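3,4-dihydroxy-2-butanone 4-phosphate synthase (PDB 6MNZ) probably converts D-ribulose 5-phosphate to formate and 3,4-dihydroxy-2-butanone 4-phosphate in riboflavin biosynthesis, as a homodimer that uses magnesium or manganese. Local coordinates at residues 31-36 / 46-51; 82-87 / 128-133; 88-93 / 119-124; 209-214 / 222-227; 241-246 / 337-342. One frame throughout, in Å; residues are numbered along the deposited sequence.

Contact 1: residues 31-36 / 46-51. With SO4 (sulfate ion), chain F.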
# COMPACT_ATOMS: atom_id res chain seq x y z
N GLY A 31 23.22 -14.09 -9.87
CA GLY A 31 24.49 -13.49 -9.50
C GLY A 31 24.78 -12.28 -10.37
O GLY A 31 24.53 -12.30 -11.58
N ASP A 32 25.17 -11.19 -9.72
CA ASP A 32 25.57 -9.97 -10.39
C ASP A 32 27.03 -9.69 -10.07
O ASP A 32 27.41 -9.58 -8.90
CB ASP A 32 24.71 -8.78 -9.95
CG ASP A 32 23.28 -8.89 -10.43
OD1 ASP A 32 22.78 -10.02 -10.56
OD2 ASP A 32 22.61 -7.84 -10.50
N LEU A 33 27.83 -9.43 -11.11
CA LEU A 33 29.02 -8.63 -10.95
C LEU A 33 28.65 -7.27 -10.36
O LEU A 33 27.56 -6.75 -10.62
CB LEU A 33 29.74 -8.45 -12.28
CG LEU A 33 30.25 -9.70 -12.99
CD1 LEU A 33 30.70 -9.34 -14.40
CD2 LEU A 33 31.38 -10.36 -12.21
N VAL A 34 29.48 -6.79 -9.44
CA VAL A 34 29.22 -5.55 -8.71
C VAL A 34 30.55 -4.84 -8.53
O VAL A 34 31.53 -5.46 -8.10
CB VAL A 34 28.57 -5.80 -7.34
CG1 VAL A 34 28.17 -4.48 -6.68
CG2 VAL A 34 27.37 -6.72 -7.48
N ILE A 35 30.63 -3.60 -9.00
CA ILE A 35 31.83 -2.78 -8.86
C ILE A 35 31.41 -1.39 -8.42
O ILE A 35 30.33 -0.90 -8.77
CB ILE A 35 32.63 -2.73 -10.18
CG1 ILE A 35 33.91 -1.90 -9.99
CG2 ILE A 35 31.78 -2.16 -11.31
CD1 ILE A 35 34.85 -1.97 -11.17
N ALA A 36 32.28 -0.73 -7.66
CA ALA A 36 32.03 0.64 -7.26
C ALA A 36 31.96 1.54 -8.49
O ALA A 36 32.91 1.62 -9.26
CB ALA A 36 33.13 1.13 -6.31
N ASN A 46 33.34 -3.59 -20.29
CA ASN A 46 33.52 -4.57 -21.36
C ASN A 46 33.55 -5.99 -20.82
O ASN A 46 33.00 -6.91 -21.44
CB ASN A 46 34.81 -4.27 -22.13
CG ASN A 46 35.01 -5.21 -23.30
OD1 ASN A 46 36.04 -5.89 -23.39
ND2 ASN A 46 34.04 -5.27 -24.20
N PHE A 47 34.21 -6.20 -19.67
CA PHE A 47 34.15 -7.50 -19.02
C PHE A 47 32.71 -7.87 -18.68
O PHE A 47 32.31 -9.04 -18.83
CB PHE A 47 35.01 -7.50 -17.76
CG PHE A 47 35.02 -8.81 -17.03
CD1 PHE A 47 34.14 -9.04 -15.99
CD2 PHE A 47 35.89 -9.82 -17.40
CE1 PHE A 47 34.08 -10.28 -15.38
CE2 PHE A 47 35.82 -11.06 -16.81
CZ PHE A 47 34.95 -11.28 -15.76
N MET A 48 31.90 -6.89 -18.31
CA MET A 48 30.52 -7.17 -17.91
C MET A 48 29.69 -7.64 -19.10
O MET A 48 29.08 -8.71 -19.05
CB MET A 48 29.90 -5.93 -17.27
CG MET A 48 30.36 -5.69 -15.84
SD MET A 48 29.39 -4.42 -15.01
CE MET A 48 29.59 -4.90 -13.30
N ILE A 49 29.71 -6.88 -20.19
CA ILE A 49 28.92 -7.24 -21.36
C ILE A 49 29.43 -8.49 -22.06
O ILE A 49 28.78 -8.96 -23.00
CB ILE A 49 28.87 -6.08 -22.37
CG1 ILE A 49 30.25 -5.87 -23.02
CG2 ILE A 49 28.41 -4.80 -21.70
CD1 ILE A 49 30.30 -4.75 -24.03
N THR A 50 30.62 -8.96 -21.71
CA THR A 50 31.25 -10.09 -22.38
C THR A 50 31.02 -11.40 -21.63
O THR A 50 30.65 -12.41 -22.24
CB THR A 50 32.75 -9.85 -22.54
OG1 THR A 50 32.97 -8.57 -23.16
CG2 THR A 50 33.38 -10.93 -23.41
N HIS A 51 31.35 -11.44 -20.34
CA HIS A 51 31.36 -12.67 -19.57
C HIS A 51 30.22 -12.76 -18.57
O HIS A 51 30.01 -13.82 -17.98
CB HIS A 51 32.70 -12.83 -18.85
CG HIS A 51 33.89 -12.68 -19.75
ND1 HIS A 51 34.23 -13.63 -20.69
CD2 HIS A 51 34.70 -11.63 -19.98
CE1 HIS A 51 35.26 -13.21 -21.39
NE2 HIS A 51 35.56 -11.99 -20.99
S SO4 F . 32.70 -17.40 -19.92
O1 SO4 F . 33.03 -16.22 -20.72
O2 SO4 F . 33.08 -17.16 -18.53
O3 SO4 F . 31.26 -17.66 -20.00
O4 SO4 F . 33.43 -18.55 -20.43
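In the mixed sheet of the DHBP synthase domain, strand 31-36 is covered by helix 42-52. In this layer Leu33 meets Phe47 and Met48, and Ile35 meets Met48. The two segments run nearly antiparallel, at 171°, with their axes 10.2 Å apart. No hydrogen bond joins them, so side chains alone fill the gap. Leu33 points at the helix. Its CD1 comes to the edge of the Phe47 ring, near the ring plane, 3.6 Å from Phe47 CE1. The two side chains cross at about a right angle. Extended beyond CG, Met48 reaches the strand by its end. Met48 CE thus lies 3.7 Å from Leu33 CB and 4.0 Å from Ile35 CG2. Phe181 of helix 175-184 touches both Leu33 and Phe47 and continues the apolar layer.

Asp32, on the same strand, is predicted to bind D-ribulose 5-phosphate. At the far end of segment 46-51, His51 binds a sulfate that probably came from the crystallisation liquor. Lys184 and His185 hold the same ion. The bond from His51 ND1 to sulfate O1 is 2.9 Å long, nearly straight at 169°, and lies in the imidazole plane.

Contact 2: residues 82-87 / 128-133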
# COMPACT_ATOMS: atom_id res chain seq x y z
N GLY A 82 7.34 -7.83 -11.84
CA GLY A 82 8.25 -7.89 -10.72
C GLY A 82 8.36 -6.57 -9.99
O GLY A 82 7.77 -5.57 -10.40
N THR A 83 9.12 -6.56 -8.89
CA THR A 83 9.43 -5.34 -8.15
C THR A 83 10.85 -4.93 -8.49
O THR A 83 11.81 -5.63 -8.15
CB THR A 83 9.26 -5.57 -6.65
OG1 THR A 83 7.94 -6.04 -6.37
CG2 THR A 83 9.52 -4.28 -5.88
N ASN A 84 10.99 -3.83 -9.23
CA ASN A 84 12.31 -3.34 -9.61
C ASN A 84 12.22 -1.87 -9.99
O ASN A 84 11.49 -1.52 -10.93
CB ASN A 84 12.88 -4.15 -10.78
CG ASN A 84 14.33 -3.79 -11.08
OD1 ASN A 84 14.66 -2.62 -11.24
ND2 ASN A 84 15.20 -4.78 -11.01
N PHE A 85 13.11 -1.06 -9.43
CA PHE A 85 13.10 0.39 -9.61
C PHE A 85 14.15 0.76 -10.65
O PHE A 85 15.24 1.23 -10.33
CB PHE A 85 13.33 1.10 -8.28
CG PHE A 85 12.64 0.44 -7.12
CD1 PHE A 85 11.26 0.33 -7.08
CD2 PHE A 85 13.37 -0.00 -6.03
CE1 PHE A 85 10.62 -0.21 -5.98
CE2 PHE A 85 12.74 -0.55 -4.93
CZ PHE A 85 11.36 -0.66 -4.91
N THR A 86 13.78 0.60 -11.92
CA THR A 86 14.52 1.22 -13.01
C THR A 86 14.20 2.71 -13.10
O THR A 86 13.22 3.20 -12.53
CB THR A 86 14.20 0.54 -14.34
OG1 THR A 86 12.79 0.31 -14.44
CG2 THR A 86 14.94 -0.79 -14.46
N LEU A 87 15.10 3.44 -13.75
CA LEU A 87 14.97 4.88 -13.93
C LEU A 87 14.80 5.21 -15.41
O LEU A 87 15.06 4.39 -16.29
CB LEU A 87 16.20 5.60 -13.38
CG LEU A 87 16.05 6.17 -11.97
CD1 LEU A 87 15.50 5.13 -11.02
CD2 LEU A 87 17.39 6.70 -11.47
N PHE A 128 21.51 2.39 -17.27
CA PHE A 128 20.18 2.14 -16.69
C PHE A 128 20.28 2.26 -15.18
O PHE A 128 20.53 1.27 -14.48
CB PHE A 128 19.66 0.77 -17.10
CG PHE A 128 19.48 0.61 -18.57
CD1 PHE A 128 18.34 1.09 -19.19
CD2 PHE A 128 20.55 0.22 -19.37
CE1 PHE A 128 18.22 1.09 -20.56
CE2 PHE A 128 20.42 0.19 -20.74
CZ PHE A 128 19.25 0.60 -21.33
N PRO A 129 20.16 3.47 -14.63
CA PRO A 129 20.33 3.63 -13.18
C PRO A 129 19.16 3.02 -12.43
O PRO A 129 18.05 2.89 -12.94
CB PRO A 129 20.38 5.15 -12.99
CG PRO A 129 20.66 5.72 -14.35
CD PRO A 129 20.02 4.77 -15.31
N LEU A 130 19.45 2.59 -11.20
CA LEU A 130 18.46 1.98 -10.33
C LEU A 130 18.47 2.68 -8.98
O LEU A 130 19.55 2.96 -8.43
CB LEU A 130 18.74 0.48 -10.15
CG LEU A 130 18.96 -0.30 -11.44
CD1 LEU A 130 19.36 -1.73 -11.14
CD2 LEU A 130 17.71 -0.27 -12.30
N MET A 131 17.29 3.06 -8.51
CA MET A 131 17.15 3.82 -7.27
C MET A 131 16.92 2.85 -6.12
O MET A 131 15.87 2.22 -6.03
CB MET A 131 15.99 4.81 -7.39
CG MET A 131 15.98 5.92 -6.36
SD MET A 131 14.53 6.99 -6.51
CE MET A 131 13.31 6.05 -5.59
N ALA A 132 17.92 2.74 -5.24
CA ALA A 132 17.76 1.96 -4.02
C ALA A 132 16.79 2.65 -3.06
O ALA A 132 16.54 3.86 -3.16
CB ALA A 132 19.11 1.74 -3.35
N GLN A 133 16.19 1.85 -2.19
CA GLN A 133 15.34 2.39 -1.14
C GLN A 133 16.18 2.95 -0.00
O GLN A 133 17.39 2.70 0.06
CB GLN A 133 14.41 1.30 -0.61
CG GLN A 133 13.39 0.81 -1.62
CD GLN A 133 12.46 1.91 -2.10
OE1 GLN A 133 11.60 2.37 -1.35
NE2 GLN A 133 12.58 2.27 -3.37
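Phe85, Leu87 and Met131 bury the largest areas where loop 82-87 lies against strand 127-131, an outermost strand of the six-stranded sheet of the DHBP synthase domain. A single beta bridge, Thr86 with Leu130, joins the backbones. Phe85 supplies the firmer of its two bonds: Met131 N donates to Phe85 O at 3.3 Å, in the carbonyl plane. The other bond, from Leu87 N to Pro129 O, is weak and bent to 122°.

The Phe85 side chain points at the strand. Gln133 NE2 lies over one face of its ring, toward the rim, 3.2 Å from Phe85 CE2, with the ring and amide planes 45° apart. Gln133 is bent at chi2 (-61°), which brings NE2 over the ring. Arg140, predicted to bind D-ribulose 5-phosphate, touches the Phe85 side chain too. The loop therefore probably borders the substrate pocket, and a sulfate near Asn84, probably from the crystallisation liquor, may mark the same pocket.

Leu87 also points at the strand and divides its two methyls. CD2 of Leu87 lies 3.7 Å from Pro129 CB, and CD1 of Leu87 lies 3.7 Å from Met131 CB. It crosses both side chains at about a right angle. Cys65 of helix 62-68 touches both Leu87 and Met131. Leu130 turns mostly away from the loop, but its end comes back alongside Thr86, and the two side chains point the same way. Their touching atoms are Thr86 CG2 and Leu130 CD2, 3.6 Å apart.

Contact 3: residues 88-93 / 119-124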
# COMPACT_ATOMS: atom_id res chain seq x y z
N SER A 88 14.51 6.48 -15.67
CA SER A 88 14.82 7.07 -16.96
C SER A 88 16.28 6.83 -17.31
O SER A 88 17.16 6.85 -16.44
CB SER A 88 14.52 8.57 -16.94
OG SER A 88 13.13 8.82 -16.94
N ILE A 89 16.52 6.45 -18.57
CA ILE A 89 17.84 6.00 -18.98
C ILE A 89 18.81 7.17 -18.97
O ILE A 89 18.43 8.33 -19.22
CB ILE A 89 17.79 5.34 -20.37
CG1 ILE A 89 16.69 4.27 -20.43
CG2 ILE A 89 19.11 4.69 -20.68
CD1 ILE A 89 16.47 3.71 -21.84
N GLU A 90 20.09 6.86 -18.80
CA GLU A 90 21.11 7.84 -18.47
C GLU A 90 22.11 7.93 -19.62
O GLU A 90 22.48 6.91 -20.21
CB GLU A 90 21.83 7.47 -17.18
CG GLU A 90 21.92 8.59 -16.16
CD GLU A 90 20.59 9.27 -15.90
OE1 GLU A 90 19.54 8.66 -16.20
OE2 GLU A 90 20.60 10.48 -15.59
N ALA A 91 22.49 9.15 -19.98
CA ALA A 91 23.60 9.38 -20.89
C ALA A 91 24.33 10.65 -20.48
O ALA A 91 23.74 11.60 -19.98
CB ALA A 91 23.11 9.48 -22.34
N ALA A 92 25.65 10.64 -20.69
CA ALA A 92 26.48 11.81 -20.45
C ALA A 92 26.60 12.63 -21.73
O ALA A 92 25.73 12.59 -22.60
CB ALA A 92 27.84 11.38 -19.91
N GLU A 93 27.52 13.59 -21.72
CA GLU A 93 27.79 14.48 -22.84
C GLU A 93 29.29 14.60 -23.09
O GLU A 93 29.84 15.70 -23.20
CB GLU A 93 27.16 15.85 -22.60
CG GLU A 93 25.69 15.81 -22.22
CD GLU A 93 25.46 15.45 -20.76
OE1 GLU A 93 26.41 14.93 -20.13
OE2 GLU A 93 24.38 15.76 -20.23
N THR A 119 22.46 18.72 -15.52
CA THR A 119 22.93 19.05 -16.85
C THR A 119 24.24 18.36 -17.21
O THR A 119 24.60 18.33 -18.39
CB THR A 119 23.11 20.57 -16.99
OG1 THR A 119 21.99 21.24 -16.42
CG2 THR A 119 23.25 20.96 -18.45
N ASP A 120 24.90 17.71 -16.25
CA ASP A 120 25.94 16.75 -16.56
C ASP A 120 25.41 15.50 -17.26
O ASP A 120 26.21 14.61 -17.57
CB ASP A 120 26.68 16.35 -15.29
CG ASP A 120 27.51 17.48 -14.71
OD1 ASP A 120 27.91 17.38 -13.53
OD2 ASP A 120 27.70 18.49 -15.41
N ILE A 121 24.10 15.37 -17.44
CA ILE A 121 23.47 14.09 -17.74
C ILE A 121 22.17 14.35 -18.49
O ILE A 121 21.60 15.44 -18.42
CB ILE A 121 23.24 13.27 -16.45
CG1 ILE A 121 23.02 11.79 -16.78
CG2 ILE A 121 22.07 13.82 -15.64
CD1 ILE A 121 24.24 11.07 -17.34
N VAL A 122 21.75 13.37 -19.28
CA VAL A 122 20.57 13.49 -20.13
C VAL A 122 19.85 12.15 -20.16
O VAL A 122 20.43 11.10 -19.90
CB VAL A 122 20.93 13.95 -21.56
CG1 VAL A 122 21.45 15.38 -21.55
CG2 VAL A 122 21.95 13.02 -22.21
N GLN A 123 18.61 12.19 -20.67
CA GLN A 123 17.77 11.01 -20.83
C GLN A 123 17.07 11.09 -22.17
O GLN A 123 16.61 12.17 -22.57
CB GLN A 123 16.73 10.90 -19.71
CG GLN A 123 17.30 11.04 -18.31
CD GLN A 123 17.50 12.48 -17.89
OE1 GLN A 123 18.59 12.87 -17.48
NE2 GLN A 123 16.43 13.27 -17.93
N PRO A 124 16.87 9.95 -22.86
CA PRO A 124 17.29 8.60 -22.48
C PRO A 124 18.75 8.35 -22.84
O PRO A 124 19.35 9.23 -23.46
CB PRO A 124 16.36 7.70 -23.29
CG PRO A 124 16.07 8.49 -24.52
CD PRO A 124 16.14 9.95 -24.14
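Glu90 and Gln123 lie side by side and point the same way, with the carboxylate and amide planes only 13° apart. The two groups do not bond: Glu90 OE2 and Gln123 OE1 are 3.7 Å apart. Ile121 crosses Glu90 at about a right angle. Its CG1 lies 3.4 Å from Glu90 CG, so the glutamate stem packs on the isoleucine. A bend at chi2 (50°) folds the Glu90 chain toward this neighbour.

In the bridged pair, Ala91 CB meets Val122 CG2 at 3.7 Å. Further along, Ile89 CB lies 4.0 Å from Pro124 CB, where a cis peptide before Pro124 marks the corner of the chain. Glu93 points across at Thr119-Ile121, and Val122 CG1 neighbours its carboxylate. The backbones are joined at Ala91 and Val122. Ala91 N donates to Val122 O at 2.8 Å, with the donor tilted 16° from the carbonyl plane. A return bond runs from Val122 N to Ala91 O, though the place of that oxygen is less sure. This is a short antiparallel bridge, a hydrogen-bonded pair, that closes the excursion containing helix 101-112 in the DHBP synthase domain.

Contact 4: residues 209-214 / 222-227; sequences LDQRTI and ELYRYR
Glu222 faces Thr213 in a non-hydrogen-bonded pair of antiparallel strands. A bend at chi2 (-67°) brings its carboxylate to Thr213. Thr213 OG1 donates to Glu222 OE1 at 2.8 Å, on the syn side but 33° out of the carboxylate plane.

Leu223 turns to the opposite face. Its N donates to Arg212 O at 2.7 Å, from above the carbonyl plane, and Arg212 N returns a weak bond to Leu223 O. The Leu223 side chain crosses that of Ile214, with CD1 of each 3.6 Å apart. Ile214 also packs on Leu261 of the second subunit.

Tyr224 lies side by side with Gln211. The Gln211 CG sits over the centre of the ring in a CH-pi contact, 4.2 Å from the centroid, and the amide stacks at 26° to the ring. These pairs belong to the beta hairpin of strands 206-215 and 220-228, at one edge of the seven-stranded sheet of the GTP cyclohydrolase II-like domain.

Arg225 lies on the same face as Leu223, and its chain, bent at chi3, forms a salt bridge with Asp210. Its NH1 is 3.0 Å from Asp210 OD2, which uses its syn lone pair. Tyr226 turns away, and its hydroxyl bonds Asp336. Arg227 lays one guanidinium face over Leu209, whose CD1 lies 3.2 Å from Arg227 NH1.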
# COMPACT_ATOMS: atom_id res chain seq x y z
N LEU A 209 12.16 5.42 20.52
CA LEU A 209 11.45 6.68 20.39
C LEU A 209 10.95 7.20 21.73
O LEU A 209 11.26 8.33 22.12
CB LEU A 209 10.27 6.53 19.42
CG LEU A 209 10.58 6.20 17.96
CD1 LEU A 209 9.37 6.53 17.09
CD2 LEU A 209 11.80 6.96 17.46
N ASP A 210 10.15 6.41 22.45
CA ASP A 210 9.54 6.86 23.69
C ASP A 210 9.08 5.65 24.47
O ASP A 210 8.72 4.62 23.89
CB ASP A 210 8.35 7.80 23.43
CG ASP A 210 7.25 7.14 22.64
OD1 ASP A 210 6.19 6.85 23.22
OD2 ASP A 210 7.44 6.92 21.42
N GLN A 211 9.10 5.78 25.79
CA GLN A 211 8.59 4.74 26.68
C GLN A 211 7.21 5.12 27.20
O GLN A 211 6.93 6.29 27.48
CB GLN A 211 9.54 4.51 27.85
CG GLN A 211 9.37 3.16 28.53
CD GLN A 211 10.48 2.84 29.51
OE1 GLN A 211 11.61 3.30 29.36
NE2 GLN A 211 10.19 1.93 30.44
N ARG A 212 6.38 4.10 27.39
CA ARG A 212 5.00 4.28 27.81
C ARG A 212 4.63 3.13 28.74
O ARG A 212 5.30 2.09 28.76
CB ARG A 212 4.03 4.34 26.62
CG ARG A 212 4.02 5.67 25.89
CD ARG A 212 3.36 5.54 24.52
NE ARG A 212 1.93 5.27 24.62
CZ ARG A 212 1.00 6.20 24.82
NH1 ARG A 212 1.34 7.48 24.96
NH2 ARG A 212 -0.28 5.86 24.90
N THR A 213 3.50 3.28 29.42
CA THR A 213 2.89 2.19 30.17
C THR A 213 1.47 1.96 29.66
O THR A 213 0.70 2.91 29.52
CB THR A 213 2.86 2.49 31.67
OG1 THR A 213 4.20 2.60 32.17
CG2 THR A 213 2.13 1.38 32.42
N ILE A 214 1.12 0.69 29.46
CA ILE A 214 -0.16 0.31 28.90
C ILE A 214 -0.82 -0.69 29.85
O ILE A 214 -0.15 -1.53 30.45
CB ILE A 214 -0.01 -0.31 27.49
CG1 ILE A 214 1.09 -1.37 27.50
CG2 ILE A 214 0.29 0.78 26.48
CD1 ILE A 214 0.98 -2.35 26.36
N GLU A 222 5.35 -2.12 29.66
CA GLU A 222 6.05 -0.93 29.20
C GLU A 222 6.21 -0.99 27.68
O GLU A 222 6.67 -1.99 27.13
CB GLU A 222 7.43 -0.82 29.86
CG GLU A 222 7.39 -0.84 31.38
CD GLU A 222 6.71 0.39 31.96
OE1 GLU A 222 6.55 1.38 31.22
OE2 GLU A 222 6.40 0.38 33.17
N LEU A 223 5.79 0.08 27.01
CA LEU A 223 5.83 0.17 25.55
C LEU A 223 7.11 0.90 25.15
O LEU A 223 7.17 2.13 25.23
CB LEU A 223 4.60 0.89 25.02
CG LEU A 223 4.00 0.36 23.72
CD1 LEU A 223 3.25 -0.93 23.98
CD2 LEU A 223 3.08 1.40 23.10
N TYR A 224 8.01 0.18 24.50
CA TYR A 224 9.17 0.77 23.84
C TYR A 224 8.90 0.84 22.34
O TYR A 224 8.65 -0.19 21.70
CB TYR A 224 10.43 -0.04 24.14
CG TYR A 224 10.77 -0.12 25.61
CD1 TYR A 224 11.97 0.39 26.09
CD2 TYR A 224 9.99 -0.86 26.49
CE1 TYR A 224 12.35 0.21 27.42
CE2 TYR A 224 10.29 -0.93 27.83
CZ TYR A 224 11.48 -0.40 28.29
OH TYR A 224 11.83 -0.54 29.61
N ARG A 225 8.80 2.06 21.81
CA ARG A 225 8.68 2.28 20.37
C ARG A 225 10.07 2.50 19.76
O ARG A 225 10.79 3.42 20.16
CB ARG A 225 7.79 3.49 20.09
CG ARG A 225 6.30 3.20 20.24
CD ARG A 225 5.48 4.48 20.38
NE ARG A 225 4.83 4.85 19.12
CZ ARG A 225 5.22 5.84 18.33
NH1 ARG A 225 6.25 6.62 18.66
NH2 ARG A 225 4.54 6.10 17.22
N TYR A 226 10.38 1.71 18.74
CA TYR A 226 11.66 1.79 18.04
C TYR A 226 11.45 2.16 16.58
O TYR A 226 10.39 1.90 16.00
CB TYR A 226 12.42 0.46 18.13
CG TYR A 226 12.89 0.13 19.53
CD1 TYR A 226 12.07 -0.54 20.42
CD2 TYR A 226 14.16 0.49 19.95
CE1 TYR A 226 12.54 -0.95 21.65
CE2 TYR A 226 14.65 0.05 21.16
CZ TYR A 226 13.80 -0.57 22.05
OH TYR A 226 14.23 -0.83 23.33
N ARG A 227 12.48 2.77 15.99
CA ARG A 227 12.53 2.99 14.55
C ARG A 227 13.90 2.58 14.01
O ARG A 227 14.93 2.91 14.60
CB ARG A 227 12.26 4.46 14.21
CG ARG A 227 10.84 4.74 13.75
CD ARG A 227 10.78 5.99 12.89
NE ARG A 227 11.03 7.21 13.65
CZ ARG A 227 10.09 7.99 14.17
NH1 ARG A 227 8.81 7.62 14.13
NH2 ARG A 227 10.43 9.09 14.83

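Contact 5: residues 241-246 / 337-342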
# COMPACT_ATOMS: atom_id res chain seq x y z
N GLY A 241 8.73 -6.66 33.75
CA GLY A 241 9.89 -6.84 34.59
C GLY A 241 11.04 -5.93 34.20
O GLY A 241 10.87 -4.88 33.57
N GLU A 242 12.25 -6.37 34.57
CA GLU A 242 13.48 -5.66 34.24
C GLU A 242 14.45 -6.65 33.59
O GLU A 242 15.17 -7.37 34.30
CB GLU A 242 14.10 -5.02 35.48
CG GLU A 242 13.27 -3.91 36.09
CD GLU A 242 12.23 -4.42 37.08
OE1 GLU A 242 12.19 -5.65 37.32
OE2 GLU A 242 11.50 -3.59 37.65
N PRO A 243 14.44 -6.76 32.26
CA PRO A 243 15.25 -7.81 31.61
C PRO A 243 16.71 -7.76 31.99
O PRO A 243 17.46 -8.70 31.67
CB PRO A 243 15.05 -7.53 30.11
CG PRO A 243 14.45 -6.16 30.01
CD PRO A 243 13.68 -5.96 31.28
N LYS A 244 17.18 -6.65 32.57
CA LYS A 244 18.57 -6.55 32.97
C LYS A 244 18.87 -7.30 34.26
O LYS A 244 20.05 -7.52 34.57
CB LYS A 244 18.95 -5.08 33.16
CG LYS A 244 18.48 -4.16 32.05
CD LYS A 244 19.28 -2.86 32.03
CE LYS A 244 19.04 -2.07 30.76
NZ LYS A 244 19.99 -0.93 30.63
N GLU A 245 17.86 -7.83 34.94
CA GLU A 245 18.03 -8.52 36.21
C GLU A 245 18.13 -10.04 36.05
O GLU A 245 17.93 -10.76 37.03
CB GLU A 245 16.89 -8.14 37.16
CG GLU A 245 16.98 -6.68 37.59
CD GLU A 245 15.90 -6.28 38.58
OE1 GLU A 245 15.02 -7.12 38.87
OE2 GLU A 245 15.88 -5.10 38.98
N GLY A 246 18.33 -10.53 34.83
CA GLY A 246 18.53 -11.94 34.59
C GLY A 246 17.89 -12.43 33.30
O GLY A 246 17.94 -11.73 32.29
N LEU A 337 17.24 -3.21 25.36
CA LEU A 337 16.53 -3.47 26.61
C LEU A 337 17.41 -4.12 27.67
O LEU A 337 16.98 -4.21 28.82
CB LEU A 337 15.31 -4.36 26.34
CG LEU A 337 14.25 -3.74 25.43
CD1 LEU A 337 13.26 -4.80 24.94
CD2 LEU A 337 13.51 -2.62 26.15
N GLY A 338 18.64 -4.50 27.33
CA GLY A 338 19.53 -5.10 28.29
C GLY A 338 19.37 -6.59 28.45
O GLY A 338 19.66 -7.13 29.53
N VAL A 339 18.90 -7.28 27.42
CA VAL A 339 18.76 -8.73 27.46
C VAL A 339 20.11 -9.38 27.18
O VAL A 339 20.86 -8.93 26.31
CB VAL A 339 17.69 -9.19 26.45
CG1 VAL A 339 17.53 -10.70 26.50
CG2 VAL A 339 16.37 -8.50 26.73
N GLU A 340 20.44 -10.40 27.97
CA GLU A 340 21.71 -11.11 27.83
C GLU A 340 21.56 -12.63 27.81
O GLU A 340 22.44 -13.30 27.26
CB GLU A 340 22.67 -10.73 28.97
CG GLU A 340 24.12 -11.11 28.72
CD GLU A 340 25.02 -10.80 29.90
OE1 GLU A 340 26.10 -11.43 30.00
OE2 GLU A 340 24.65 -9.95 30.73
N LYS A 341 20.48 -13.18 28.36
CA LYS A 341 20.24 -14.62 28.33
C LYS A 341 18.74 -14.84 28.23
O LYS A 341 17.97 -14.27 29.02
CB LYS A 341 20.79 -15.29 29.59
CG LYS A 341 22.31 -15.30 29.69
CD LYS A 341 22.78 -15.97 30.98
CE LYS A 341 24.27 -15.77 31.20
NZ LYS A 341 24.73 -16.33 32.50
N MET A 342 18.32 -15.66 27.27
CA MET A 342 16.95 -15.66 26.79
C MET A 342 16.32 -17.03 27.02
O MET A 342 16.97 -18.06 26.83
CB MET A 342 16.86 -15.31 25.31
CG MET A 342 16.87 -13.82 25.01
SD MET A 342 16.50 -13.45 23.29
CE MET A 342 17.92 -14.14 22.44
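Lys244 starts with CG anti to its own carbonyl carbon (chi1 -45°) and then runs extended, which lays its aliphatic stem along the Leu337-Gly338 backbone. Lys244 CE comes 3.5 Å from Leu337 O, and Lys244 CG lies 4.0 Å from Gly338 CA. Val339 has CG1 anti to the backbone N (chi1 -179°). This leaves CG2 to meet Pro243, with Val339 CG2 3.8 Å from Pro243 CB.

Pro243 points at the other segment and buries more area than any other residue of the contact. Its CG rests 3.4 Å from Leu337 O and 4.2 Å from Leu337 CB. The Pro243 and Leu337 side chains cross obliquely. No hydrogen bond spans the two segments, so the join rests on packing. Beyond it, Thr248 of strand 248-253 touches both Pro243 and Val339. Leu337 reaches further into the sheet, onto Tyr224, Tyr226, Ala237 and Val239.

Gly338 has positive phi (86°), and the Lys244 stem lies against its CA, where there is no side chain. The glycine ends helix 320-336 in a Schellman motif, the C-terminal cap that here leads the chain into strand 342-344 of the GTP cyclohydrolase II-like domain.

Contact 1 is a buried, apolar helix-on-strand layer. Contact 4 is a surface hairpin held by backbone bonds, a salt bridge and a tyrosine-amide stack. Contacts 2, 3 and 5 are partly buried. Contacts 1 and 2 reach the same six-stranded sheet, with centres 18 Å apart, and both lie near predicted substrate residues. Contact 3 falls within the chain span between the segments of contact 2 and touches it through Ile89 on Phe128 and Glu90 on Pro129. Contacts 4 and 5 belong to the second domain and meet where Leu337 packs on Tyr224 and Tyr226. Contact 5 has no cross-segment hydrogen bond, like contact 1, but joins two loops.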